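Local coordinates for beta-galactosidase (Bacteroides thetaiotaomicron, PDB 5MUJ), which probably hydrolyses arabinofuranosidic linkages during breakdown of the plant pectin rhamnogalacturonan II, and binds an oligosaccharide from its side chain B in a pocket on its five-bladed beta-propeller, at residues P63-Q68 against W72-V77; Y90-A95 against H146-I151; Y158-A163 against T204-T209. All blocks are in the same frame, centred on the assembly; numbering follows the deposited sequence.

Interaction 1: residues P63-Q68 against W72-V77; sequences PTVFRQ and WLMTYV
Phe-66 places CG between its backbone N and carbonyl carbon (chi1 53°), a turn that swings the ring back across the hairpin onto Leu-73. The CB of Leu-73 lies over one ring face, 3.8 Å from the ring centroid, in a CH-pi contact, and Leu-73 CD1 meets Phe-66 CE2. The other face of the hairpin uses a second rotation: Trp-72 has CG anti to its carbonyl carbon (chi1 -63°), which brings the indole beneath Arg-67. There Arg-67 CB sits over the six-membered ring, 3.6 Å from Trp-72 CZ3, whereas the guanidinium is too distant for more than a weak cation-pi attraction. Arginine suits this place because its aliphatic stem can cover an indole while its charged end makes a long, weak ion pair with Asp-70. Farther along the same face, Val-65 fits its CG2 against CG of the selenomethionine Met-74, a long flexible apolar chain that also reaches Pro-63. Thr-64 and Thr-75 stand side by side, and both hydroxyls donate to one shared water, at 2.7 Å from each OG1. Beneath the side chains, paired backbone bonds join Thr-64 to Thr-75 and Phe-66 to Leu-73; the straightest runs from Leu-73 N to Phe-66 O at 2.7 Å. This antiparallel hairpin forms the first two strands of a propeller blade. Strand 90-97 continues the sheet beyond 71-79, while strand 331-340 packs on the Val-65 and Trp-72 face and Pro-126 of strand 121-126 on the Phe-66 and Thr-75 face.

Interaction 2: residues Y90-A95 against H146-I151; sequences YETWIA and HWMTYI
Adjacent blades of the five-bladed beta-propeller meet where Tyr-90 and Thr-92 approach Ile-151 and Met-148. The two strands belong to different four-stranded sheets, so no backbone hydrogen bond joins them and the contact is made by apolar side-chain atoms alone. Methyl CG2 of Ile-151 comes up to the edge of the Tyr-90 ring, near its plane, and lies 4.3 Å from Tyr-90 CD2. A branched aliphatic residue suits this spot, since it offers a compact methyl to the rim of a ring without needing a polar partner. At the second point of touch, Thr-92 CG2 and Met-148 CE are also 4.3 Å apart, a light van der Waals contact. Met-148, modelled as selenomethionine, runs out extended from the backbone (chi1 174°) before bending at its last torsion, and this length carries CE across to the threonine methyl. Threonine is apt opposite it because its two branches divide the work. With OG1 beside the backbone N (chi1 -53°), CG2 faces Met-148, while the hydroxyl is hydrogen-bonded to Arg-122 O and Gly-124 N. Tyr-90 is likewise two-sided: its ring packs in the interior and its OH is hydrogen-bonded to Glu-159 OE2; the Tyr-90 side chain itself is about 5 Å from a bound rhamnose. Other strands also join the blades 59-110 and 121-184: strand 121-126 bonds to Tyr-90 and Thr-92 and lies next to 146-153 in its own sheet, while strands 71-79 and 104-110 flank 90-97.

Interaction 3: residues Y158-A163 against T204-T209; sequences YEAVKA and TQYKST. With 8PK (4-O-[(1R)-1-hydroxyethyl]-2-O-methyl-alpha-L-fucopyranose), chain B; RAM (alpha-L-rhamnopyranose), chain C; RAM (alpha-L-rhamnopyranose), chain D.
Glu-159 brings OE1 obliquely to the ring of Tyr-206, 3.5 Å from CE1, the carboxylate and ring planes 39° apart; its OE2 is hydrogen-bonded to Tyr-90 OH. At the edge of the Tyr-206 ring, in its plane, lies a water, and methyl C7 of the substituted fucose 8PK also comes near the edge. The Tyr-158 ring has Glu-159 CG over one face and O3 of the chain C rhamnose at its edge; Tyr-158 OH and this O3 are hydrogen-bonded at 2.8 Å. Tyrosine suits both places, its hydroxyl reaching the sugar directly at Tyr-158 and through a water at Tyr-206. That water is shared: it donates to 8PK O5 at 2.8 Å, is hydrogen-bonded to Tyr-206 OH at 2.9 Å, and takes a weak bond from Ala-160 N. Ala-160 CB stands 3.4 Å from the 8PK methyl C10, so close that its small size is fitting. Thr-204 approaches the same methyl with CG2, at 3.6 Å, because OG1 is turned anti to the backbone N (chi1 172°). That hydroxyl donates to Gln-205 O and is also hydrogen-bonded to Leu-165 N. Putting a glycine at Thr-204 would probably leave Leu-165 N without its partner and open a gap beside C10 and the Ala-160 methyl. A type II' turn from Tyr-158 to Val-161 presents this edge of the pocket, with Glu-159 at its second position in a positive-phi conformation (53°) unusual for a residue with a side chain. Loop 158-163, which links the second and third strands of its blade, and the start of the next blade's first strand together line the glycan site, as is typical of carbohydrate-active beta-propellers.

Overall arrangement
Interaction 1 lies within blade 59-110, interaction 2 between that blade and blade 121-184, and interaction 3 between a loop of blade 121-184 and blade 204-255. All three are buried, yet their chemistry changes with place. The hairpin of interaction 1 rests on backbone hydrogen bonding and buries 588 Å², against 128 and 139 Å² for the others. Interaction 2 is purely apolar across its segments, whereas interaction 3 has no direct hydrogen bond between its segments and is bridged by a water and by sugar. Strand 71-79 bonds to 90-97, tying interactions 1 and 2 into one sheet. Thr-149 with Ser-208 joins strands 146-153 and 204-212, while Tyr-90 with Glu-159 leads to the glycan pocket.

Interaction 1: residues P63-Q68 against W72-V77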
loop_
_atom_site.group_PDB
_atom_site.type_symbol
_atom_site.label_atom_id
_atom_site.label_comp_id
_atom_site.label_asym_id
_atom_site.label_seq_id
_atom_site.Cartn_x
_atom_site.Cartn_y
_atom_site.Cartn_z
ATOM N N PRO A 63 -2.606 -1.805 5.035
ATOM C CA PRO A 63 -2.206 -3.138 5.355
ATOM C C PRO A 63 -1.133 -3.762 4.479
ATOM O O PRO A 63 -1.163 -3.633 3.232
ATOM C CB PRO A 63 -3.512 -3.938 5.186
ATOM C CG PRO A 63 -4.227 -3.205 4.093
ATOM C CD PRO A 63 -3.957 -1.771 4.425
ATOM N N THR A 64 -0.209 -4.456 5.132
ATOM C CA THR A 64 0.677 -5.376 4.456
ATOM C C THR A 64 0.587 -6.694 5.221
ATOM O O THR A 64 0.856 -6.725 6.427
ATOM C CB THR A 64 2.134 -4.880 4.442
ATOM O OG1 THR A 64 2.182 -3.528 3.997
ATOM C CG2 THR A 64 3.010 -5.711 3.511
ATOM N N VAL A 65 0.207 -7.750 4.521
ATOM C CA VAL A 65 -0.016 -9.068 5.184
ATOM C C VAL A 65 1.033 -10.061 4.739
ATOM O O VAL A 65 1.326 -10.204 3.556
ATOM C CB VAL A 65 -1.427 -9.661 4.953
ATOM C CG1 VAL A 65 -1.548 -11.086 5.571
ATOM C CG2 VAL A 65 -2.498 -8.758 5.527
ATOM N N PHE A 66 1.577 -10.768 5.722
ATOM C CA PHE A 66 2.565 -11.790 5.456
ATOM C C PHE A 66 2.516 -12.920 6.496
ATOM O O PHE A 66 1.801 -12.833 7.470
ATOM C CB PHE A 66 3.956 -11.159 5.365
ATOM C CG PHE A 66 4.329 -10.315 6.551
ATOM C CD1 PHE A 66 3.839 -9.015 6.653
ATOM C CD2 PHE A 66 5.216 -10.774 7.528
ATOM C CE1 PHE A 66 4.162 -8.225 7.734
ATOM C CE2 PHE A 66 5.559 -9.970 8.591
ATOM C CZ PHE A 66 5.046 -8.686 8.678
ATOM N N ARG A 67 3.278 -13.967 6.238
ATOM C CA ARG A 67 3.221 -15.203 7.055
ATOM C C ARG A 67 4.626 -15.547 7.557
ATOM O O ARG A 67 5.583 -15.453 6.814
ATOM C CB ARG A 67 2.619 -16.307 6.177
ATOM C CG ARG A 67 2.947 -17.756 6.435
ATOM C CD ARG A 67 2.047 -18.400 7.480
ATOM N NE ARG A 67 1.315 -19.558 6.949
ATOM C CZ ARG A 67 1.847 -20.708 6.521
ATOM N NH1 ARG A 67 3.165 -20.920 6.542
ATOM N NH2 ARG A 67 1.045 -21.665 6.051
ATOM N N GLN A 68 4.736 -15.937 8.827
ATOM C CA GLN A 68 5.970 -16.545 9.362
ATOM C C GLN A 68 5.553 -17.704 10.233
ATOM O O GLN A 68 4.798 -17.499 11.173
ATOM C CB GLN A 68 6.783 -15.570 10.201
ATOM C CG GLN A 68 8.045 -16.204 10.773
ATOM C CD GLN A 68 8.995 -15.175 11.341
ATOM O OE1 GLN A 68 8.982 -14.905 12.528
ATOM N NE2 GLN A 68 9.811 -14.590 10.484
ATOM N N TRP A 72 -0.073 -15.455 10.768
ATOM C CA TRP A 72 -0.264 -14.351 9.849
ATOM C C TRP A 72 0.018 -13.019 10.568
ATOM O O TRP A 72 -0.405 -12.794 11.699
ATOM C CB TRP A 72 -1.673 -14.334 9.285
ATOM C CG TRP A 72 -1.980 -15.562 8.460
ATOM C CD1 TRP A 72 -2.663 -16.702 8.846
ATOM C CD2 TRP A 72 -1.585 -15.784 7.110
ATOM N NE1 TRP A 72 -2.700 -17.598 7.819
ATOM C CE2 TRP A 72 -2.070 -17.051 6.728
ATOM C CE3 TRP A 72 -0.882 -15.023 6.174
ATOM C CZ2 TRP A 72 -1.847 -17.578 5.447
ATOM C CZ3 TRP A 72 -0.677 -15.548 4.905
ATOM C CH2 TRP A 72 -1.168 -16.785 4.542
ATOM N N LEU A 73 0.744 -12.133 9.885
ATOM C CA LEU A 73 1.119 -10.839 10.428
ATOM C C LEU A 73 0.620 -9.721 9.496
ATOM O O LEU A 73 0.480 -9.968 8.314
ATOM C CB LEU A 73 2.625 -10.813 10.567
ATOM C CG LEU A 73 3.193 -11.886 11.503
ATOM C CD1 LEU A 73 4.686 -11.985 11.313
ATOM C CD2 LEU A 73 2.841 -11.556 12.934
HETATM N N MSE A 74 0.187 -8.598 10.078
HETATM C CA MSE A 74 -0.198 -7.421 9.288
HETATM C C MSE A 74 0.448 -6.201 9.879
HETATM O O MSE A 74 0.206 -5.852 11.020
HETATM C CB MSE A 74 -1.723 -7.236 9.307
HETATM C CG MSE A 74 -2.127 -6.060 8.401
HETATM SE SE MSE A 74 -3.897 -5.429 8.894
HETATM C CE MSE A 74 -4.888 -7.094 8.546
ATOM N N THR A 75 1.246 -5.506 9.065
ATOM C CA THR A 75 1.655 -4.128 9.460
ATOM C C THR A 75 0.601 -3.166 8.955
ATOM O O THR A 75 -0.079 -3.456 8.000
ATOM C CB THR A 75 3.058 -3.629 8.961
ATOM O OG1 THR A 75 3.180 -3.765 7.529
ATOM C CG2 THR A 75 4.169 -4.318 9.611
ATOM N N TYR A 76 0.414 -2.088 9.698
ATOM C CA TYR A 76 -0.518 -1.017 9.328
ATOM C C TYR A 76 -0.082 0.336 9.919
ATOM O O TYR A 76 0.745 0.393 10.815
ATOM C CB TYR A 76 -1.956 -1.369 9.691
ATOM C CG TYR A 76 -2.219 -1.533 11.183
ATOM C CD1 TYR A 76 -2.602 -0.444 11.964
ATOM C CD2 TYR A 76 -2.136 -2.801 11.802
ATOM C CE1 TYR A 76 -2.827 -0.560 13.325
ATOM C CE2 TYR A 76 -2.381 -2.936 13.179
ATOM C CZ TYR A 76 -2.776 -1.844 13.915
ATOM O OH TYR A 76 -3.024 -1.950 15.262
ATOM N N VAL A 77 -0.606 1.419 9.347
ATOM C CA VAL A 77 -0.267 2.727 9.848
ATOM C C VAL A 77 -1.444 3.282 10.660
ATOM O O VAL A 77 -2.621 2.980 10.397
ATOM C CB VAL A 77 0.165 3.704 8.716
ATOM C CG1 VAL A 77 1.314 3.056 7.937
ATOM C CG2 VAL A 77 -1.015 4.107 7.818
HETATM O O HOH W 1 2.046 -1.821 6.094
#

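Interaction 2: residues Y90-A95 against H146-I151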
loop_
_atom_site.group_PDB
_atom_site.type_symbol
_atom_site.label_atom_id
_atom_site.label_comp_id
_atom_site.label_asym_id
_atom_site.label_seq_id
_atom_site.Cartn_x
_atom_site.Cartn_y
_atom_site.Cartn_z
ATOM N N TYR A 90 1.888 9.640 11.074
ATOM C CA TYR A 90 1.948 8.200 11.039
ATOM C C TYR A 90 2.932 7.540 11.996
ATOM O O TYR A 90 4.086 7.983 12.119
ATOM C CB TYR A 90 2.269 7.734 9.629
ATOM C CG TYR A 90 1.163 7.804 8.591
ATOM C CD1 TYR A 90 -0.176 7.594 8.929
ATOM C CD2 TYR A 90 1.472 8.003 7.252
ATOM C CE1 TYR A 90 -1.181 7.603 7.975
ATOM C CE2 TYR A 90 0.480 8.056 6.288
ATOM C CZ TYR A 90 -0.849 7.850 6.646
ATOM O OH TYR A 90 -1.829 7.864 5.701
ATOM N N GLU A 91 2.451 6.468 12.674
ATOM C CA GLU A 91 3.298 5.369 13.178
ATOM C C GLU A 91 2.869 4.043 12.556
ATOM O O GLU A 91 1.780 3.941 12.013
ATOM C CB GLU A 91 3.285 5.267 14.725
ATOM C CG GLU A 91 3.830 6.495 15.432
ATOM C CD GLU A 91 3.889 6.359 16.921
ATOM O OE1 GLU A 91 2.812 6.128 17.556
ATOM O OE2 GLU A 91 5.012 6.427 17.436
ATOM N N THR A 92 3.762 3.063 12.606
ATOM C CA THR A 92 3.493 1.776 12.038
ATOM C C THR A 92 3.410 0.790 13.207
ATOM O O THR A 92 4.262 0.737 14.106
ATOM C CB THR A 92 4.553 1.355 11.056
ATOM O OG1 THR A 92 4.734 2.395 10.083
ATOM C CG2 THR A 92 4.191 0.056 10.327
ATOM N N TRP A 93 2.343 0.000 13.123
ATOM C CA TRP A 93 2.008 -1.038 14.110
ATOM C C TRP A 93 1.987 -2.399 13.390
ATOM O O TRP A 93 1.926 -2.527 12.164
ATOM C CB TRP A 93 0.638 -0.739 14.745
ATOM C CG TRP A 93 0.557 0.492 15.555
ATOM C CD1 TRP A 93 0.680 1.788 15.098
ATOM C CD2 TRP A 93 0.329 0.601 16.951
ATOM N NE1 TRP A 93 0.555 2.692 16.128
ATOM C CE2 TRP A 93 0.336 1.990 17.289
ATOM C CE3 TRP A 93 0.129 -0.341 17.965
ATOM C CZ2 TRP A 93 0.148 2.442 18.588
ATOM C CZ3 TRP A 93 -0.033 0.103 19.245
ATOM C CH2 TRP A 93 -0.068 1.463 19.562
ATOM N N ILE A 94 1.922 -3.418 14.219
ATOM C CA ILE A 94 1.823 -4.828 13.765
ATOM C C ILE A 94 0.733 -5.591 14.553
ATOM O O ILE A 94 0.590 -5.413 15.755
ATOM C CB ILE A 94 3.199 -5.540 13.759
ATOM C CG1 ILE A 94 3.181 -6.801 12.908
ATOM C CG2 ILE A 94 3.676 -5.888 15.170
ATOM C CD1 ILE A 94 4.543 -7.399 12.653
ATOM N N ALA A 95 -0.006 -6.419 13.817
ATOM C CA ALA A 95 -1.017 -7.256 14.431
ATOM C C ALA A 95 -0.826 -8.655 13.933
ATOM O O ALA A 95 -0.210 -8.932 12.911
ATOM C CB ALA A 95 -2.411 -6.799 14.092
ATOM N N HIS A 146 15.520 -8.569 7.402
ATOM C CA HIS A 146 14.262 -8.209 6.738
ATOM C C HIS A 146 14.237 -6.702 6.543
ATOM O O HIS A 146 14.859 -5.944 7.305
ATOM C CB HIS A 146 13.046 -8.669 7.541
ATOM C CG HIS A 146 12.899 -10.158 7.606
ATOM N ND1 HIS A 146 12.251 -10.873 6.633
ATOM C CD2 HIS A 146 13.320 -11.065 8.520
ATOM C CE1 HIS A 146 12.257 -12.155 6.945
ATOM N NE2 HIS A 146 12.923 -12.301 8.075
ATOM N N TRP A 147 13.562 -6.281 5.483
ATOM C CA TRP A 147 13.607 -4.869 5.036
ATOM C C TRP A 147 12.205 -4.292 4.909
ATOM O O TRP A 147 11.223 -5.026 4.816
ATOM C CB TRP A 147 14.346 -4.778 3.710
ATOM C CG TRP A 147 15.722 -5.250 3.799
ATOM C CD1 TRP A 147 16.167 -6.546 3.745
ATOM C CD2 TRP A 147 16.869 -4.440 3.975
ATOM N NE1 TRP A 147 17.534 -6.581 3.891
ATOM C CE2 TRP A 147 17.987 -5.296 4.024
ATOM C CE3 TRP A 147 17.059 -3.070 4.111
ATOM C CZ2 TRP A 147 19.284 -4.819 4.186
ATOM C CZ3 TRP A 147 18.364 -2.587 4.267
ATOM C CH2 TRP A 147 19.453 -3.463 4.298
HETATM N N MSE A 148 12.134 -2.973 4.919
HETATM C CA MSE A 148 10.890 -2.210 4.861
HETATM C C MSE A 148 11.191 -0.854 4.286
HETATM O O MSE A 148 12.250 -0.295 4.564
HETATM C CB MSE A 148 10.392 -2.059 6.289
HETATM C CG MSE A 148 9.181 -1.167 6.475
HETATM SE SE MSE A 148 8.826 -0.892 8.378
HETATM C CE MSE A 148 7.302 -2.098 8.247
ATOM N N THR A 149 10.294 -0.331 3.472
ATOM C CA THR A 149 10.338 1.079 3.096
ATOM C C THR A 149 9.181 1.779 3.749
ATOM O O THR A 149 8.218 1.168 4.151
ATOM C CB THR A 149 10.284 1.330 1.583
ATOM O OG1 THR A 149 9.045 0.820 1.065
ATOM C CG2 THR A 149 11.503 0.694 0.899
ATOM N N TYR A 150 9.256 3.098 3.819
ATOM C CA TYR A 150 8.262 3.892 4.529
ATOM C C TYR A 150 8.058 5.326 4.017
ATOM O O TYR A 150 8.954 5.940 3.352
ATOM C CB TYR A 150 8.517 3.867 6.045
ATOM C CG TYR A 150 9.797 4.524 6.534
ATOM C CD1 TYR A 150 9.821 5.871 6.916
ATOM C CD2 TYR A 150 10.956 3.788 6.689
ATOM C CE1 TYR A 150 10.988 6.459 7.417
ATOM C CE2 TYR A 150 12.136 4.366 7.184
ATOM C CZ TYR A 150 12.148 5.692 7.556
ATOM O OH TYR A 150 13.341 6.210 8.058
ATOM N N ILE A 151 6.860 5.840 4.277
ATOM C CA ILE A 151 6.527 7.279 4.159
ATOM C C ILE A 151 7.175 7.962 5.364
ATOM O O ILE A 151 6.823 7.639 6.530
ATOM C CB ILE A 151 4.992 7.489 4.162
ATOM C CG1 ILE A 151 4.383 6.988 2.851
ATOM C CG2 ILE A 151 4.617 8.918 4.533
ATOM C CD1 ILE A 151 2.873 6.937 2.833
#

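Interaction 3: residues Y158-A163 against T204-T209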
loop_
_atom_site.group_PDB
_atom_site.type_symbol
_atom_site.label_atom_id
_atom_site.label_comp_id
_atom_site.label_asym_id
_atom_site.label_seq_id
_atom_site.Cartn_x
_atom_site.Cartn_y
_atom_site.Cartn_z
ATOM N N TYR A 158 -2.042 15.199 8.736
ATOM C CA TYR A 158 -2.269 14.068 7.863
ATOM C C TYR A 158 -1.412 14.142 6.581
ATOM O O TYR A 158 -1.571 15.049 5.768
ATOM C CB TYR A 158 -3.734 13.967 7.501
ATOM C CG TYR A 158 -4.106 12.679 6.793
ATOM C CD1 TYR A 158 -4.175 11.471 7.509
ATOM C CD2 TYR A 158 -4.396 12.643 5.428
ATOM C CE1 TYR A 158 -4.537 10.269 6.884
ATOM C CE2 TYR A 158 -4.742 11.448 4.796
ATOM C CZ TYR A 158 -4.821 10.266 5.527
ATOM O OH TYR A 158 -5.178 9.100 4.886
ATOM N N GLU A 159 -0.539 13.161 6.425
ATOM C CA GLU A 159 0.336 12.997 5.273
ATOM C C GLU A 159 1.133 14.277 5.001
ATOM O O GLU A 159 1.857 14.713 5.880
ATOM C CB GLU A 159 -0.429 12.419 4.075
ATOM C CG GLU A 159 -0.932 10.994 4.356
ATOM C CD GLU A 159 -1.348 10.171 3.143
ATOM O OE1 GLU A 159 -1.625 10.753 2.072
ATOM O OE2 GLU A 159 -1.453 8.924 3.266
ATOM N N ALA A 160 0.956 14.878 3.821
ATOM C CA ALA A 160 1.804 15.954 3.358
ATOM C C ALA A 160 1.214 17.324 3.592
ATOM O O ALA A 160 1.660 18.275 2.988
ATOM C CB ALA A 160 2.158 15.774 1.888
ATOM N N VAL A 161 0.217 17.451 4.458
ATOM C CA VAL A 161 -0.426 18.762 4.672
ATOM C C VAL A 161 0.510 19.887 5.189
ATOM O O VAL A 161 0.305 21.050 4.827
ATOM C CB VAL A 161 -1.682 18.612 5.584
ATOM C CG1 VAL A 161 -1.299 18.266 7.013
ATOM C CG2 VAL A 161 -2.550 19.862 5.554
ATOM N N LYS A 162 1.480 19.560 6.048
ATOM C CA LYS A 162 2.443 20.556 6.594
ATOM C C LYS A 162 3.830 20.557 5.945
ATOM O O LYS A 162 4.546 21.565 6.018
ATOM C CB LYS A 162 2.593 20.425 8.121
ATOM C CG LYS A 162 1.379 20.849 8.951
ATOM C CD LYS A 162 0.750 22.197 8.601
ATOM C CE LYS A 162 -0.630 22.364 9.218
ATOM N NZ LYS A 162 -0.644 22.211 10.697
ATOM N N ALA A 163 4.198 19.447 5.320
ATOM C CA ALA A 163 5.511 19.274 4.729
ATOM C C ALA A 163 5.477 18.055 3.831
ATOM O O ALA A 163 4.666 17.163 4.037
ATOM C CB ALA A 163 6.601 19.114 5.796
ATOM N N THR A 204 5.540 15.337 -3.628
ATOM C CA THR A 204 5.685 14.498 -2.430
ATOM C C THR A 204 5.683 13.069 -2.915
ATOM O O THR A 204 5.128 12.753 -3.959
ATOM C CB THR A 204 4.570 14.751 -1.386
ATOM O OG1 THR A 204 4.657 13.773 -0.344
ATOM C CG2 THR A 204 3.184 14.691 -2.027
ATOM N N GLN A 205 6.331 12.212 -2.152
ATOM C CA GLN A 205 6.267 10.778 -2.376
ATOM C C GLN A 205 5.241 10.196 -1.427
ATOM O O GLN A 205 4.909 10.792 -0.400
ATOM C CB GLN A 205 7.669 10.147 -2.304
ATOM C CG GLN A 205 8.501 10.724 -3.508
ATOM C CD GLN A 205 9.995 10.817 -3.335
ATOM O OE1 GLN A 205 10.732 11.029 -4.338
ATOM N NE2 GLN A 205 10.454 10.809 -2.121
ATOM N N TYR A 206 4.661 9.091 -1.844
ATOM C CA TYR A 206 3.689 8.413 -0.993
ATOM C C TYR A 206 4.115 6.917 -0.795
ATOM O O TYR A 206 5.303 6.663 -0.493
ATOM C CB TYR A 206 2.291 8.567 -1.526
ATOM C CG TYR A 206 1.735 9.962 -1.520
ATOM C CD1 TYR A 206 1.271 10.535 -0.346
ATOM C CD2 TYR A 206 1.643 10.718 -2.692
ATOM C CE1 TYR A 206 0.704 11.782 -0.306
ATOM C CE2 TYR A 206 1.108 11.993 -2.656
ATOM C CZ TYR A 206 0.653 12.530 -1.483
ATOM O OH TYR A 206 0.081 13.781 -1.490
ATOM N N LYS A 207 3.196 5.948 -0.939
ATOM C CA LYS A 207 3.545 4.518 -0.649
ATOM C C LYS A 207 4.619 4.017 -1.611
ATOM O O LYS A 207 4.684 4.534 -2.757
ATOM C CB LYS A 207 2.299 3.598 -0.700
ATOM C CG LYS A 207 2.629 2.122 -0.729
ATOM C CD LYS A 207 1.491 1.172 -0.337
ATOM C CE LYS A 207 1.940 -0.281 -0.415
ATOM N NZ LYS A 207 0.861 -1.200 0.069
ATOM N N SER A 208 5.506 3.142 -1.136
ATOM C CA SER A 208 6.483 2.395 -1.910
ATOM C C SER A 208 6.475 0.929 -1.497
ATOM O O SER A 208 6.068 0.603 -0.382
ATOM C CB SER A 208 7.895 2.939 -1.633
ATOM O OG SER A 208 8.197 2.779 -0.240
ATOM N N THR A 209 6.917 0.046 -2.380
ATOM C CA THR A 209 7.154 -1.379 -2.024
ATOM C C THR A 209 8.304 -1.834 -2.885
ATOM O O THR A 209 8.332 -1.513 -4.088
ATOM C CB THR A 209 5.918 -2.271 -2.242
ATOM O OG1 THR A 209 4.931 -1.936 -1.271
ATOM C CG2 THR A 209 6.272 -3.715 -2.090
HETATM O O9 8PK B . 1.552 20.015 -0.972
HETATM C C8 8PK B . 1.686 18.643 -1.326
HETATM C C10 8PK B . 2.860 18.023 -0.601
HETATM O O4 8PK B . 0.467 17.942 -1.038
HETATM C C4 8PK B . -0.687 18.531 -1.643
HETATM C C5 8PK B . -1.897 18.242 -0.777
HETATM C C6 8PK B . -1.702 18.754 0.655
HETATM O O5 8PK B . -2.158 16.820 -0.765
HETATM C C3 8PK B . -0.901 18.008 -3.060
HETATM O O3 8PK B . 0.217 18.262 -3.918
HETATM C C2 8PK B . -1.136 16.517 -2.990
HETATM O O2 8PK B . -1.372 16.048 -4.324
HETATM C C7 8PK B . -0.313 15.241 -4.859
HETATM C C1 8PK B . -2.313 16.215 -2.061
HETATM C C1 RAM C . -5.404 10.914 -0.054
HETATM C C2 RAM C . -4.717 9.806 0.701
HETATM C C3 RAM C . -5.759 9.104 1.570
HETATM C C4 RAM C . -6.866 8.590 0.648
HETATM C C5 RAM C . -7.512 9.640 -0.268
HETATM C C6 RAM C . -8.277 9.007 -1.418
HETATM O O2 RAM C . -4.119 8.899 -0.264
HETATM O O3 RAM C . -5.190 8.038 2.335
HETATM O O4 RAM C . -7.921 8.095 1.456
HETATM O O5 RAM C . -6.611 10.647 -0.794
HETATM C C1 RAM D . -4.086 23.826 2.856
HETATM C C2 RAM D . -3.984 22.367 3.213
HETATM C C3 RAM D . -4.460 21.490 2.078
HETATM C C4 RAM D . -3.676 21.829 0.804
HETATM C C5 RAM D . -3.644 23.329 0.489
HETATM C C6 RAM D . -2.568 23.676 -0.540
HETATM O O2 RAM D . -2.590 22.155 3.469
HETATM O O3 RAM D . -4.260 20.126 2.480
HETATM O O4 RAM D . -4.609 21.150 -0.040
HETATM O O5 RAM D . -3.370 24.116 1.646
HETATM O O HOH W 2 -0.826 15.011 0.920
#